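Local coordinates for protein putative rhamnosidase (Streptomyces avermitilis, PDB 3W5M) that hydrolyses terminal non-reducing alpha-L-rhamnose residues from alpha-L-rhamnosides, releasing L-rhamnose from citrus flavonoids such as naringin and rutin and from gum arabic, at residues G346-R351 and L661-V666; L638-D643 and G686-G691; D667-Q672 and G676-V681; P721-W726 and D769-M774. One frame throughout, in Å; residues are numbered along the deposited sequence.

Contact 1. Residues G346-R351 and L661-V666; sequences GWTDYR and LTKWLV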
loop_
_atom_site.group_PDB
_atom_site.type_symbol
_atom_site.label_atom_id
_atom_site.label_comp_id
_atom_site.label_asym_id
_atom_site.label_seq_id
_atom_site.Cartn_x
_atom_site.Cartn_y
_atom_site.Cartn_z
ATOM N N GLY A 346 -7.828 -0.286 6.736
ATOM C CA GLY A 346 -7.052 -0.773 5.577
ATOM C C GLY A 346 -7.994 -1.254 4.476
ATOM O O GLY A 346 -9.208 -1.213 4.645
ATOM N N TRP A 347 -7.419 -1.715 3.355
ATOM C CA TRP A 347 -8.168 -2.058 2.163
ATOM C C TRP A 347 -8.259 -3.578 2.017
ATOM O O TRP A 347 -7.238 -4.272 1.928
ATOM C CB TRP A 347 -7.429 -1.530 0.929
ATOM C CG TRP A 347 -8.169 -1.639 -0.368
ATOM C CD1 TRP A 347 -9.464 -2.007 -0.568
ATOM C CD2 TRP A 347 -7.654 -1.262 -1.652
ATOM N NE1 TRP A 347 -9.785 -1.920 -1.908
ATOM C CE2 TRP A 347 -8.684 -1.486 -2.596
ATOM C CE3 TRP A 347 -6.398 -0.818 -2.098
ATOM C CZ2 TRP A 347 -8.509 -1.244 -3.966
ATOM C CZ3 TRP A 347 -6.227 -0.549 -3.441
ATOM C CH2 TRP A 347 -7.274 -0.773 -4.370
ATOM N N THR A 348 -9.491 -4.057 2.047
ATOM C CA THR A 348 -9.830 -5.427 1.643
ATOM C C THR A 348 -11.013 -5.360 0.671
ATOM O O THR A 348 -11.626 -4.287 0.494
ATOM C CB THR A 348 -10.170 -6.326 2.842
ATOM O OG1 THR A 348 -11.159 -5.686 3.674
ATOM C CG2 THR A 348 -8.895 -6.646 3.677
ATOM N N ASP A 349 -11.366 -6.488 0.030
ATOM C CA ASP A 349 -12.637 -6.484 -0.688
ATOM C C ASP A 349 -13.784 -6.487 0.338
ATOM O O ASP A 349 -14.160 -7.556 0.878
ATOM C CB ASP A 349 -12.748 -7.682 -1.664
ATOM C CG ASP A 349 -14.143 -7.783 -2.328
ATOM O OD1 ASP A 349 -15.065 -6.980 -2.051
ATOM O OD2 ASP A 349 -14.331 -8.722 -3.136
ATOM N N TYR A 350 -14.350 -5.301 0.602
ATOM C CA TYR A 350 -15.302 -5.139 1.700
ATOM C C TYR A 350 -16.599 -5.962 1.583
ATOM O O TYR A 350 -17.333 -6.118 2.556
ATOM C CB TYR A 350 -15.652 -3.670 1.892
ATOM C CG TYR A 350 -14.432 -2.810 2.156
ATOM C CD1 TYR A 350 -13.737 -2.887 3.363
ATOM C CD2 TYR A 350 -13.964 -1.918 1.174
ATOM C CE1 TYR A 350 -12.598 -2.081 3.587
ATOM C CE2 TYR A 350 -12.843 -1.139 1.388
ATOM C CZ TYR A 350 -12.181 -1.202 2.612
ATOM O OH TYR A 350 -11.071 -0.390 2.793
ATOM N N ARG A 351 -16.892 -6.452 0.394
ATOM C CA ARG A 351 -18.024 -7.367 0.209
ATOM C C ARG A 351 -17.708 -8.706 0.883
ATOM O O ARG A 351 -18.599 -9.353 1.437
ATOM C CB ARG A 351 -18.266 -7.609 -1.277
ATOM C CG ARG A 351 -18.743 -6.395 -2.068
ATOM C CD ARG A 351 -18.506 -6.567 -3.567
ATOM N NE ARG A 351 -17.102 -6.391 -3.965
ATOM C CZ ARG A 351 -16.657 -6.500 -5.218
ATOM N NH1 ARG A 351 -17.511 -6.780 -6.202
ATOM N NH2 ARG A 351 -15.359 -6.322 -5.497
ATOM N N LEU A 661 2.254 -9.971 3.261
ATOM C CA LEU A 661 1.938 -10.719 2.034
ATOM C C LEU A 661 0.990 -11.889 2.256
ATOM O O LEU A 661 0.242 -12.224 1.355
ATOM C CB LEU A 661 3.212 -11.124 1.261
ATOM C CG LEU A 661 3.999 -9.868 0.888
ATOM C CD1 LEU A 661 5.329 -10.333 0.317
ATOM C CD2 LEU A 661 3.242 -8.951 -0.080
ATOM N N THR A 662 0.998 -12.487 3.449
ATOM C CA THR A 662 -0.083 -13.424 3.848
ATOM C C THR A 662 -1.448 -12.785 3.698
ATOM O O THR A 662 -2.349 -13.360 3.093
ATOM C CB THR A 662 0.106 -13.987 5.285
ATOM O OG1 THR A 662 1.346 -14.693 5.350
ATOM C CG2 THR A 662 -1.034 -14.948 5.670
ATOM N N LYS A 663 -1.606 -11.584 4.256
ATOM C CA LYS A 663 -2.830 -10.830 4.130
ATOM C C LYS A 663 -3.150 -10.571 2.650
ATOM O O LYS A 663 -4.286 -10.782 2.209
ATOM C CB LYS A 663 -2.698 -9.485 4.882
ATOM C CG LYS A 663 -3.946 -8.632 4.841
ATOM C CD LYS A 663 -3.906 -7.700 3.656
ATOM C CE LYS A 663 -5.054 -6.720 3.689
ATOM N NZ LYS A 663 -5.008 -5.896 2.468
ATOM N N TRP A 664 -2.163 -10.123 1.891
ATOM C CA TRP A 664 -2.417 -9.793 0.485
ATOM C C TRP A 664 -2.839 -11.051 -0.317
ATOM O O TRP A 664 -3.689 -10.969 -1.197
ATOM C CB TRP A 664 -1.234 -9.115 -0.193
ATOM C CG TRP A 664 -1.540 -8.790 -1.639
ATOM C CD1 TRP A 664 -2.378 -7.819 -2.106
ATOM C CD2 TRP A 664 -1.056 -9.495 -2.791
ATOM N NE1 TRP A 664 -2.421 -7.858 -3.485
ATOM C CE2 TRP A 664 -1.609 -8.865 -3.929
ATOM C CE3 TRP A 664 -0.205 -10.583 -2.966
ATOM C CZ2 TRP A 664 -1.349 -9.303 -5.233
ATOM C CZ3 TRP A 664 0.084 -11.009 -4.279
ATOM C CH2 TRP A 664 -0.525 -10.383 -5.388
ATOM N N LEU A 665 -2.244 -12.186 -0.015
ATOM C CA LEU A 665 -2.636 -13.418 -0.752
ATOM C C LEU A 665 -4.070 -13.825 -0.454
ATOM O O LEU A 665 -4.736 -14.431 -1.297
ATOM C CB LEU A 665 -1.677 -14.563 -0.435
ATOM C CG LEU A 665 -0.280 -14.418 -1.031
ATOM C CD1 LEU A 665 0.675 -15.361 -0.284
ATOM C CD2 LEU A 665 -0.331 -14.703 -2.524
ATOM N N VAL A 666 -4.581 -13.494 0.749
ATOM C CA VAL A 666 -5.989 -13.628 0.993
ATOM C C VAL A 666 -6.795 -12.738 0.044
ATOM O O VAL A 666 -7.834 -13.184 -0.493
ATOM C CB VAL A 666 -6.366 -13.302 2.461
ATOM C CG1 VAL A 666 -7.879 -13.399 2.638
ATOM C CG2 VAL A 666 -5.672 -14.304 3.361
#
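Lys663 reaches out from helix 658-671 of the catalytic (alpha/alpha)6-barrel to meet Trp347 and Thr348 in the loop between strands 336-337 and 353-360 of the beta-rich N-terminal rhamnosidase domain. The joint is therefore an interdomain one, and a small one, burying only 84 Å². Its tight part is the lysine end: NZ donates a hydrogen bond of 2.8 Å to Trp347 O, with a C=O...N angle of 165°, almost in line with the carbonyl. One atom back, Lys663 CE lies 3.8 Å from the methyl CG2 of Thr348. CG leaves anti to the backbone N, and a bend at chi2 (-91°) turns the otherwise straight chain toward the loop. NZ also forms a salt bridge with Asp667 and donates to Ser626 O, so three oxygen partners satisfy this buried ammonium. Cutting Lys663 back to alanine would probably leave Asp667 without its charge mate, Trp347 O without this donor and the Thr348 methyl beside a gap. The Trp347 indole takes another course, stacking on Trp380 with NE1 bound to Tyr393, about 8 Å from the side chain of the rhamnose-binding Asp630. Beyond Thr348 the loop leaves the helix; only Arg351 at its end is exposed. There Asp349 OD1 closes an Asx turn by accepting from Arg351 N at 3.1 Å, and from the opposite carboxylate face takes Arg351 NE in a 2.9 Å salt bridge.

Contact 2. Residues L638-D643 and G686-G691; sequences LGWTGD and GNLGNG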
loop_
_atom_site.group_PDB
_atom_site.type_symbol
_atom_site.label_atom_id
_atom_site.label_comp_id
_atom_site.label_asym_id
_atom_site.label_seq_id
_atom_site.Cartn_x
_atom_site.Cartn_y
_atom_site.Cartn_z
ATOM N N LEU A 638 -2.625 0.476 -6.763
ATOM C CA LEU A 638 -3.371 -0.770 -6.787
ATOM C C LEU A 638 -2.454 -1.938 -6.469
ATOM O O LEU A 638 -1.227 -1.816 -6.597
ATOM C CB LEU A 638 -4.002 -0.952 -8.171
ATOM C CG LEU A 638 -4.887 0.224 -8.617
ATOM C CD1 LEU A 638 -5.421 -0.099 -10.005
ATOM C CD2 LEU A 638 -6.073 0.427 -7.678
ATOM N N GLY A 639 -3.051 -3.054 -6.030
ATOM C CA GLY A 639 -2.291 -4.240 -5.614
ATOM C C GLY A 639 -1.880 -5.054 -6.833
ATOM O O GLY A 639 -2.424 -6.130 -7.086
ATOM N N TRP A 640 -0.941 -4.514 -7.599
ATOM C CA TRP A 640 -0.542 -5.116 -8.886
ATOM C C TRP A 640 0.223 -6.412 -8.674
ATOM O O TRP A 640 1.214 -6.447 -7.964
ATOM C CB TRP A 640 0.293 -4.124 -9.703
ATOM C CG TRP A 640 -0.557 -3.184 -10.535
ATOM C CD1 TRP A 640 -0.931 -1.916 -10.190
ATOM C CD2 TRP A 640 -1.149 -3.439 -11.828
ATOM N NE1 TRP A 640 -1.687 -1.353 -11.195
ATOM C CE2 TRP A 640 -1.856 -2.271 -12.196
ATOM C CE3 TRP A 640 -1.149 -4.538 -12.708
ATOM C CZ2 TRP A 640 -2.558 -2.159 -13.400
ATOM C CZ3 TRP A 640 -1.831 -4.426 -13.904
ATOM C CH2 TRP A 640 -2.537 -3.245 -14.243
ATOM N N THR A 641 -0.286 -7.480 -9.280
ATOM C CA THR A 641 0.273 -8.821 -9.089
ATOM C C THR A 641 1.681 -8.959 -9.705
ATOM O O THR A 641 2.594 -9.487 -9.093
ATOM C CB THR A 641 -0.714 -9.881 -9.673
ATOM O OG1 THR A 641 -1.013 -9.582 -11.051
ATOM C CG2 THR A 641 -1.988 -9.857 -8.906
ATOM N N GLY A 642 1.859 -8.427 -10.911
ATOM C CA GLY A 642 3.153 -8.462 -11.586
ATOM C C GLY A 642 4.280 -7.874 -10.771
ATOM O O GLY A 642 5.354 -8.485 -10.617
ATOM N N ASP A 643 4.029 -6.698 -10.188
ATOM C CA ASP A 643 5.055 -6.011 -9.452
ATOM C C ASP A 643 5.489 -6.773 -8.208
ATOM O O ASP A 643 6.663 -6.807 -7.875
ATOM C CB ASP A 643 4.532 -4.613 -9.071
ATOM C CG ASP A 643 4.156 -3.787 -10.304
ATOM O OD1 ASP A 643 3.353 -4.280 -11.131
ATOM O OD2 ASP A 643 4.689 -2.660 -10.462
ATOM N N GLY A 686 -12.019 -1.713 -10.836
ATOM C CA GLY A 686 -11.958 -1.064 -12.133
ATOM C C GLY A 686 -11.859 -1.918 -13.392
ATOM O O GLY A 686 -11.348 -1.449 -14.408
ATOM N N ASN A 687 -12.319 -3.161 -13.354
ATOM C CA ASN A 687 -12.307 -3.992 -14.594
ATOM C C ASN A 687 -10.972 -4.049 -15.370
ATOM O O ASN A 687 -10.930 -3.897 -16.603
ATOM C CB ASN A 687 -13.417 -3.531 -15.543
ATOM C CG ASN A 687 -14.802 -3.690 -14.947
ATOM O OD1 ASN A 687 -15.257 -4.808 -14.699
ATOM N ND2 ASN A 687 -15.490 -2.568 -14.730
ATOM N N LEU A 688 -9.886 -4.172 -14.628
ATOM C CA LEU A 688 -8.623 -4.534 -15.219
ATOM C C LEU A 688 -8.770 -6.018 -15.457
ATOM O O LEU A 688 -9.702 -6.654 -14.939
ATOM C CB LEU A 688 -7.487 -4.206 -14.260
ATOM C CG LEU A 688 -7.415 -2.698 -13.986
ATOM C CD1 LEU A 688 -6.475 -2.423 -12.831
ATOM C CD2 LEU A 688 -6.975 -1.948 -15.244
ATOM N N GLY A 689 -7.869 -6.570 -16.247
ATOM C CA GLY A 689 -8.007 -7.946 -16.677
ATOM C C GLY A 689 -7.575 -9.005 -15.679
ATOM O O GLY A 689 -7.371 -8.746 -14.484
ATOM N N ASN A 690 -7.457 -10.219 -16.198
ATOM C CA ASN A 690 -6.981 -11.384 -15.445
ATOM C C ASN A 690 -6.318 -12.387 -16.384
ATOM O O ASN A 690 -6.385 -12.234 -17.608
ATOM C CB ASN A 690 -8.146 -12.072 -14.710
ATOM C CG ASN A 690 -9.242 -12.539 -15.642
ATOM O OD1 ASN A 690 -9.068 -13.489 -16.416
ATOM N ND2 ASN A 690 -10.394 -11.880 -15.567
ATOM N N GLY A 691 -5.701 -13.419 -15.818
ATOM C CA GLY A 691 -5.119 -14.505 -16.636
ATOM C C GLY A 691 -3.863 -14.143 -17.398
ATOM O O GLY A 691 -3.551 -14.757 -18.431
#
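Leu688 sends its CD1 methyl against two residues of the turn that leads into helix 641-654. Leu638 CD1 lies 3.8 Å from Leu688 CD1, and the CZ2 corner of the Trp640 indole lies 4.0 Å from the same methyl. The first shell is thus purely apolar and converges on one carbon, with 102 Å² buried in all. Leu688 and Trp640 run at about a right angle to each other, and the methyl comes at the indole obliquely. Leu688 was modelled in two conformations, so this fit holds for one of them.

The second shell fixes the two residues on the other side. Gly639, between them, is the centre of an inverse gamma turn, marked by a weak bond of 2.9 Å from Trp640 N to Leu638 O; Trp640 then takes the N-cap position of the helix. The indole NE1 is hydrogen-bonded to Glu636, inferred to be the proton donor, while Leu638 N is held by the rhamnose-binding Asp630. A Tris molecule, about 3 Å from the Trp640 side chain, is bonded to OD1 of the rhamnose-binding Asp643, so the leucine probably packs near the margin of the sugar pocket.

Farther out, the loop 686-691 belongs to the long connection between helices 658-671 and 698-710. Asp680 of that connection pairs by backbone bonds with both Thr641 and Gly689, linking the start of helix 641-654 to the loop, while the Thr641 side chain rests on Trp664 and Leu668 of helix 658-671.

Contact 3. Residues D667-Q672 and G676-V681; sequences DLRDAQ and GAFTDV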
loop_
_atom_site.group_PDB
_atom_site.type_symbol
_atom_site.label_atom_id
_atom_site.label_comp_id
_atom_site.label_asym_id
_atom_site.label_seq_id
_atom_site.Cartn_x
_atom_site.Cartn_y
_atom_site.Cartn_z
ATOM N N ASP A 667 -6.326 -11.503 -0.174
ATOM C CA ASP A 667 -7.002 -10.584 -1.115
ATOM C C ASP A 667 -6.961 -11.176 -2.528
ATOM O O ASP A 667 -7.959 -11.140 -3.256
ATOM C CB ASP A 667 -6.332 -9.217 -1.189
ATOM C CG ASP A 667 -6.389 -8.430 0.126
ATOM O OD1 ASP A 667 -7.402 -8.544 0.883
ATOM O OD2 ASP A 667 -5.403 -7.673 0.360
ATOM N N LEU A 668 -5.816 -11.718 -2.904
ATOM C CA LEU A 668 -5.672 -12.256 -4.258
ATOM C C LEU A 668 -6.626 -13.429 -4.493
ATOM O O LEU A 668 -7.319 -13.478 -5.517
ATOM C CB LEU A 668 -4.239 -12.678 -4.505
ATOM C CG LEU A 668 -3.960 -13.207 -5.919
ATOM C CD1 LEU A 668 -4.090 -12.098 -6.963
ATOM C CD2 LEU A 668 -2.577 -13.828 -5.921
ATOM N N ARG A 669 -6.656 -14.368 -3.553
ATOM C CA ARG A 669 -7.641 -15.460 -3.601
ATOM C C ARG A 669 -9.083 -15.020 -3.520
ATOM O O ARG A 669 -9.938 -15.631 -4.162
ATOM C CB ARG A 669 -7.334 -16.557 -2.576
ATOM C CG ARG A 669 -6.078 -17.339 -2.955
ATOM C CD ARG A 669 -5.790 -18.508 -2.027
ATOM N NE ARG A 669 -5.573 -18.064 -0.640
ATOM C CZ ARG A 669 -4.382 -17.807 -0.116
ATOM N NH1 ARG A 669 -3.260 -17.939 -0.832
ATOM N NH2 ARG A 669 -4.307 -17.455 1.163
ATOM N N ASP A 670 -9.378 -13.938 -2.808
ATOM C CA ASP A 670 -10.749 -13.408 -2.770
ATOM C C ASP A 670 -11.148 -12.918 -4.160
ATOM O O ASP A 670 -12.347 -12.850 -4.458
ATOM C CB ASP A 670 -10.864 -12.149 -1.875
ATOM C CG ASP A 670 -11.071 -12.450 -0.411
ATOM O OD1 ASP A 670 -11.378 -13.605 -0.028
ATOM O OD2 ASP A 670 -10.926 -11.492 0.399
ATOM N N ALA A 671 -10.162 -12.518 -4.970
ATOM C CA ALA A 671 -10.428 -11.936 -6.307
ATOM C C ALA A 671 -10.365 -12.972 -7.438
ATOM O O ALA A 671 -10.753 -12.662 -8.588
ATOM C CB ALA A 671 -9.479 -10.791 -6.603
ATOM N N GLN A 672 -9.870 -14.160 -7.135
ATOM C CA GLN A 672 -9.670 -15.184 -8.208
ATOM C C GLN A 672 -11.008 -15.449 -8.900
ATOM O O GLN A 672 -12.058 -15.605 -8.235
ATOM C CB GLN A 672 -9.041 -16.457 -7.638
ATOM C CG GLN A 672 -8.527 -17.455 -8.701
ATOM C CD GLN A 672 -7.775 -18.627 -8.079
ATOM O OE1 GLN A 672 -7.790 -18.793 -6.873
ATOM N NE2 GLN A 672 -7.087 -19.429 -8.904
ATOM N N GLY A 676 -10.975 -19.665 -12.350
ATOM C CA GLY A 676 -9.646 -19.937 -11.762
ATOM C C GLY A 676 -8.538 -18.984 -12.165
ATOM O O GLY A 676 -7.356 -19.235 -11.894
ATOM N N ALA A 677 -8.889 -17.880 -12.827
ATOM C CA ALA A 677 -7.865 -16.947 -13.246
ATOM C C ALA A 677 -7.526 -15.983 -12.081
ATOM O O ALA A 677 -8.425 -15.339 -11.537
ATOM C CB ALA A 677 -8.329 -16.163 -14.483
ATOM N N PHE A 678 -6.246 -15.891 -11.726
ATOM C CA PHE A 678 -5.793 -14.766 -10.880
ATOM C C PHE A 678 -5.916 -13.433 -11.661
ATOM O O PHE A 678 -5.614 -13.377 -12.857
ATOM C CB PHE A 678 -4.360 -15.014 -10.421
ATOM C CG PHE A 678 -4.220 -16.112 -9.377
ATOM C CD1 PHE A 678 -4.940 -16.047 -8.174
ATOM C CD2 PHE A 678 -3.352 -17.197 -9.573
ATOM C CE1 PHE A 678 -4.812 -17.041 -7.201
ATOM C CE2 PHE A 678 -3.202 -18.173 -8.584
ATOM C CZ PHE A 678 -3.940 -18.093 -7.396
ATOM N N THR A 679 -6.324 -12.361 -10.972
ATOM C CA THR A 679 -6.514 -11.018 -11.565
ATOM C C THR A 679 -5.209 -10.218 -11.685
ATOM O O THR A 679 -4.185 -10.569 -11.089
ATOM C CB THR A 679 -7.546 -10.217 -10.730
ATOM O OG1 THR A 679 -7.134 -10.235 -9.344
ATOM C CG2 THR A 679 -8.959 -10.839 -10.844
ATOM N N ASP A 680 -5.235 -9.150 -12.494
ATOM C CA ASP A 680 -4.088 -8.286 -12.655
ATOM C C ASP A 680 -3.839 -7.490 -11.363
ATOM O O ASP A 680 -2.711 -7.176 -11.035
ATOM C CB ASP A 680 -4.297 -7.306 -13.820
ATOM C CG ASP A 680 -4.345 -8.005 -15.195
ATOM O OD1 ASP A 680 -4.033 -9.222 -15.286
ATOM O OD2 ASP A 680 -4.706 -7.311 -16.183
ATOM N N VAL A 681 -4.910 -7.145 -10.664
ATOM C CA VAL A 681 -4.769 -6.451 -9.362
ATOM C C VAL A 681 -5.624 -7.116 -8.304
ATOM O O VAL A 681 -6.696 -7.669 -8.599
ATOM C CB VAL A 681 -5.129 -4.935 -9.415
ATOM C CG1 VAL A 681 -4.162 -4.177 -10.339
ATOM C CG2 VAL A 681 -6.592 -4.707 -9.790
HETATM O O HOH W 1 -7.129 -12.970 -8.230
#
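Gln672 and Phe678 meet where the chain leaves helix 658-671 of the (alpha/alpha)6-barrel and doubles back over its last turns. The glutamine is best followed outward. Its CB stands 4.1 Å from Ala677 O, and CG, placed anti to the backbone N (chi1 -168°), comes to 3.5 Å from the same Ala677 O. The extended chain then carries the amide across the phenyl ring: CD is 3.5 Å from Phe678 CE1, OE1 lies near that same carbon, and NE2 sits over the ring face toward its rim. Amide and ring planes are only 19° apart, a stack. NE2 donates to Gly676 O at 3.0 Å in a nearly straight bond (169°), although it stands well above that carbonyl's plane; its other bond goes to Ser722 O of helix 713-732. Losing the amide to an alanine would probably leave both carbonyls without this donor and strip the stacked cover from one face of Phe678. Elsewhere on the ring, Leu668 CG packs 3.8 Å from Phe678 CD1. Farther along, Thr679 faces Ala671, its CG2 3.4 Å from Ala671 O, while its hydroxyl is turned to Val681 O. A water also bridges the returning chain to the helix: lying in the ring plane at the edge of Phe678, it donates to Leu668 O at 2.8 Å and accepts from Thr679 N at 2.9 Å.

Contact 4. Residues P721-W726 and D769-M774; sequences PSVHAW and DLAARM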
loop_
_atom_site.group_PDB
_atom_site.type_symbol
_atom_site.label_atom_id
_atom_site.label_comp_id
_atom_site.label_asym_id
_atom_site.label_seq_id
_atom_site.Cartn_x
_atom_site.Cartn_y
_atom_site.Cartn_z
ATOM N N PRO A 721 -4.656 -25.049 -3.308
ATOM C CA PRO A 721 -5.902 -25.199 -4.101
ATOM C C PRO A 721 -6.148 -24.100 -5.153
ATOM O O PRO A 721 -6.615 -24.393 -6.263
ATOM C CB PRO A 721 -7.005 -25.192 -3.031
ATOM C CG PRO A 721 -6.296 -25.627 -1.774
ATOM C CD PRO A 721 -4.941 -25.009 -1.856
ATOM N N SER A 722 -5.837 -22.843 -4.822
ATOM C CA SER A 722 -5.941 -21.738 -5.811
ATOM C C SER A 722 -4.922 -21.918 -6.944
ATOM O O SER A 722 -5.208 -21.572 -8.085
ATOM C CB SER A 722 -5.764 -20.354 -5.154
ATOM O OG SER A 722 -4.434 -20.174 -4.699
ATOM N N VAL A 723 -3.758 -22.486 -6.614
ATOM C CA VAL A 723 -2.690 -22.763 -7.582
ATOM C C VAL A 723 -3.180 -23.853 -8.564
ATOM O O VAL A 723 -3.047 -23.689 -9.773
ATOM C CB VAL A 723 -1.378 -23.171 -6.874
ATOM C CG1 VAL A 723 -0.358 -23.776 -7.848
ATOM C CG2 VAL A 723 -0.758 -21.959 -6.175
ATOM N N HIS A 724 -3.768 -24.927 -8.027
ATOM C CA HIS A 724 -4.407 -25.975 -8.858
ATOM C C HIS A 724 -5.412 -25.359 -9.823
ATOM O O HIS A 724 -5.400 -25.679 -11.023
ATOM C CB HIS A 724 -5.069 -27.076 -7.995
ATOM C CG HIS A 724 -5.617 -28.231 -8.790
ATOM N ND1 HIS A 724 -4.896 -29.387 -9.022
ATOM C CD2 HIS A 724 -6.804 -28.401 -9.421
ATOM C CE1 HIS A 724 -5.617 -30.222 -9.755
ATOM N NE2 HIS A 724 -6.781 -29.647 -10.013
ATOM N N ALA A 725 -6.276 -24.468 -9.322
ATOM C CA ALA A 725 -7.304 -23.872 -10.152
ATOM C C ALA A 725 -6.701 -22.980 -11.242
ATOM O O ALA A 725 -7.248 -22.899 -12.339
ATOM C CB ALA A 725 -8.306 -23.102 -9.309
ATOM N N TRP A 726 -5.577 -22.321 -10.925
ATOM C CA TRP A 726 -4.857 -21.448 -11.863
ATOM C C TRP A 726 -4.271 -22.308 -12.968
ATOM O O TRP A 726 -4.409 -21.962 -14.151
ATOM C CB TRP A 726 -3.758 -20.689 -11.123
ATOM C CG TRP A 726 -2.773 -19.873 -11.899
ATOM C CD1 TRP A 726 -1.417 -19.939 -11.789
ATOM C CD2 TRP A 726 -3.049 -18.783 -12.785
ATOM N NE1 TRP A 726 -0.819 -18.972 -12.549
ATOM C CE2 TRP A 726 -1.799 -18.266 -13.204
ATOM C CE3 TRP A 726 -4.235 -18.203 -13.284
ATOM C CZ2 TRP A 726 -1.681 -17.191 -14.093
ATOM C CZ3 TRP A 726 -4.116 -17.123 -14.211
ATOM C CH2 TRP A 726 -2.844 -16.646 -14.598
ATOM N N ASP A 769 5.957 -26.160 -12.166
ATOM C CA ASP A 769 7.178 -26.544 -11.449
ATOM C C ASP A 769 7.007 -26.196 -9.972
ATOM O O ASP A 769 7.238 -27.026 -9.084
ATOM C CB ASP A 769 8.365 -25.777 -12.040
ATOM C CG ASP A 769 9.704 -26.113 -11.395
ATOM O OD1 ASP A 769 9.795 -26.911 -10.434
ATOM O OD2 ASP A 769 10.715 -25.565 -11.869
ATOM N N LEU A 770 6.606 -24.956 -9.708
ATOM C CA LEU A 770 6.446 -24.553 -8.324
ATOM C C LEU A 770 5.354 -25.334 -7.625
ATOM O O LEU A 770 5.502 -25.686 -6.440
ATOM C CB LEU A 770 6.190 -23.052 -8.213
ATOM C CG LEU A 770 7.348 -22.124 -8.550
ATOM C CD1 LEU A 770 6.929 -20.688 -8.203
ATOM C CD2 LEU A 770 8.665 -22.515 -7.888
ATOM N N ALA A 771 4.253 -25.606 -8.327
ATOM C CA ALA A 771 3.188 -26.381 -7.709
ATOM C C ALA A 771 3.702 -27.778 -7.291
ATOM O O ALA A 771 3.322 -28.282 -6.233
ATOM C CB ALA A 771 1.977 -26.484 -8.620
ATOM N N ALA A 772 4.581 -28.384 -8.101
ATOM C CA ALA A 772 5.159 -29.689 -7.728
ATOM C C ALA A 772 6.037 -29.566 -6.486
ATOM O O ALA A 772 6.024 -30.446 -5.618
ATOM C CB ALA A 772 5.955 -30.302 -8.886
ATOM N N ARG A 773 6.789 -28.474 -6.400
ATOM C CA ARG A 773 7.655 -28.212 -5.265
ATOM C C ARG A 773 6.813 -28.035 -3.996
ATOM O O ARG A 773 7.187 -28.553 -2.937
ATOM C CB ARG A 773 8.550 -26.999 -5.527
ATOM C CG ARG A 773 9.602 -27.208 -6.624
ATOM C CD ARG A 773 10.582 -26.046 -6.640
ATOM N NE ARG A 773 10.969 -25.646 -7.994
ATOM C CZ ARG A 773 11.614 -24.516 -8.277
ATOM N NH1 ARG A 773 11.956 -23.665 -7.298
ATOM N NH2 ARG A 773 11.926 -24.235 -9.540
ATOM N N MET A 774 5.684 -27.331 -4.115
ATOM C CA MET A 774 4.752 -27.126 -2.984
ATOM C C MET A 774 4.141 -28.446 -2.516
ATOM O O MET A 774 4.110 -28.725 -1.307
ATOM C CB MET A 774 3.611 -26.179 -3.369
ATOM C CG MET A 774 4.063 -24.750 -3.628
ATOM S SD MET A 774 2.643 -23.702 -3.991
ATOM C CE MET A 774 3.462 -22.157 -4.379
#
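While Val723 touches Ala771 across the helices, the flat guanidinium of Arg773 serves its own helix, with Leu770 CD2 on one face, 3.5 Å above the plane and over its centre, and Asp769 at its edge. The arginine grips side-on with two nitrogens, NE to Asp769 OD1 at 3.0 Å and NH2 to Asp769 OD2 at 2.9 Å. Both oxygens lie close to the guanidinium plane, yet both are met from well above the carboxylate plane (by about 53°), so the two flat groups are far from coplanar. This salt bridge spans one turn of its own helix. The other large flat group, Trp726, takes no part in the touch; its ring meets Phe678 with planes about 50° apart, and its NE1 binds Asp697.

The contact itself is apolar and small, 100 Å² in all. Val723 CG1 meets Ala771 CB at 3.7 Å; with CG1 anti to the backbone N (chi1 167°), the second branch, CG2, faces Met774 SD at a looser 4.4 Å. Because a bare methyl fills the Ala771 position, the backbones come close, with Val723 CA and Ala771 CA 6.9 Å apart. Leu727 also covers Ala771, and Leu716 and Leu720 lie on Met774.

The two segments run roughly antiparallel on successive helices, 713-732 and 756-777, a helix-to-helix packing far from the sugar sites and in keeping with the hairpin-built (alpha/alpha)6-barrel of this glycosidase.

From the N terminus, contact 1 opens first, in the beta-rich N-terminal rhamnosidase domain, and closes 310 residues later on helix 658-671 of the barrel. Before it closes, contact 2 has opened at 638-643, so the two cross; contact 2 closes at 686-691, in the connection leading to helix 698-710. Contact 3 lies nested inside that loop, in series after contact 1 on the same helix, and its short turn touches contact 2 through Asp680. Contact 4 follows in series, joining helices 713-732 and 756-777; Ser722 and Trp726 tie it back to contact 3. Together they run from the domain interface past the sugar pocket into the barrel wall.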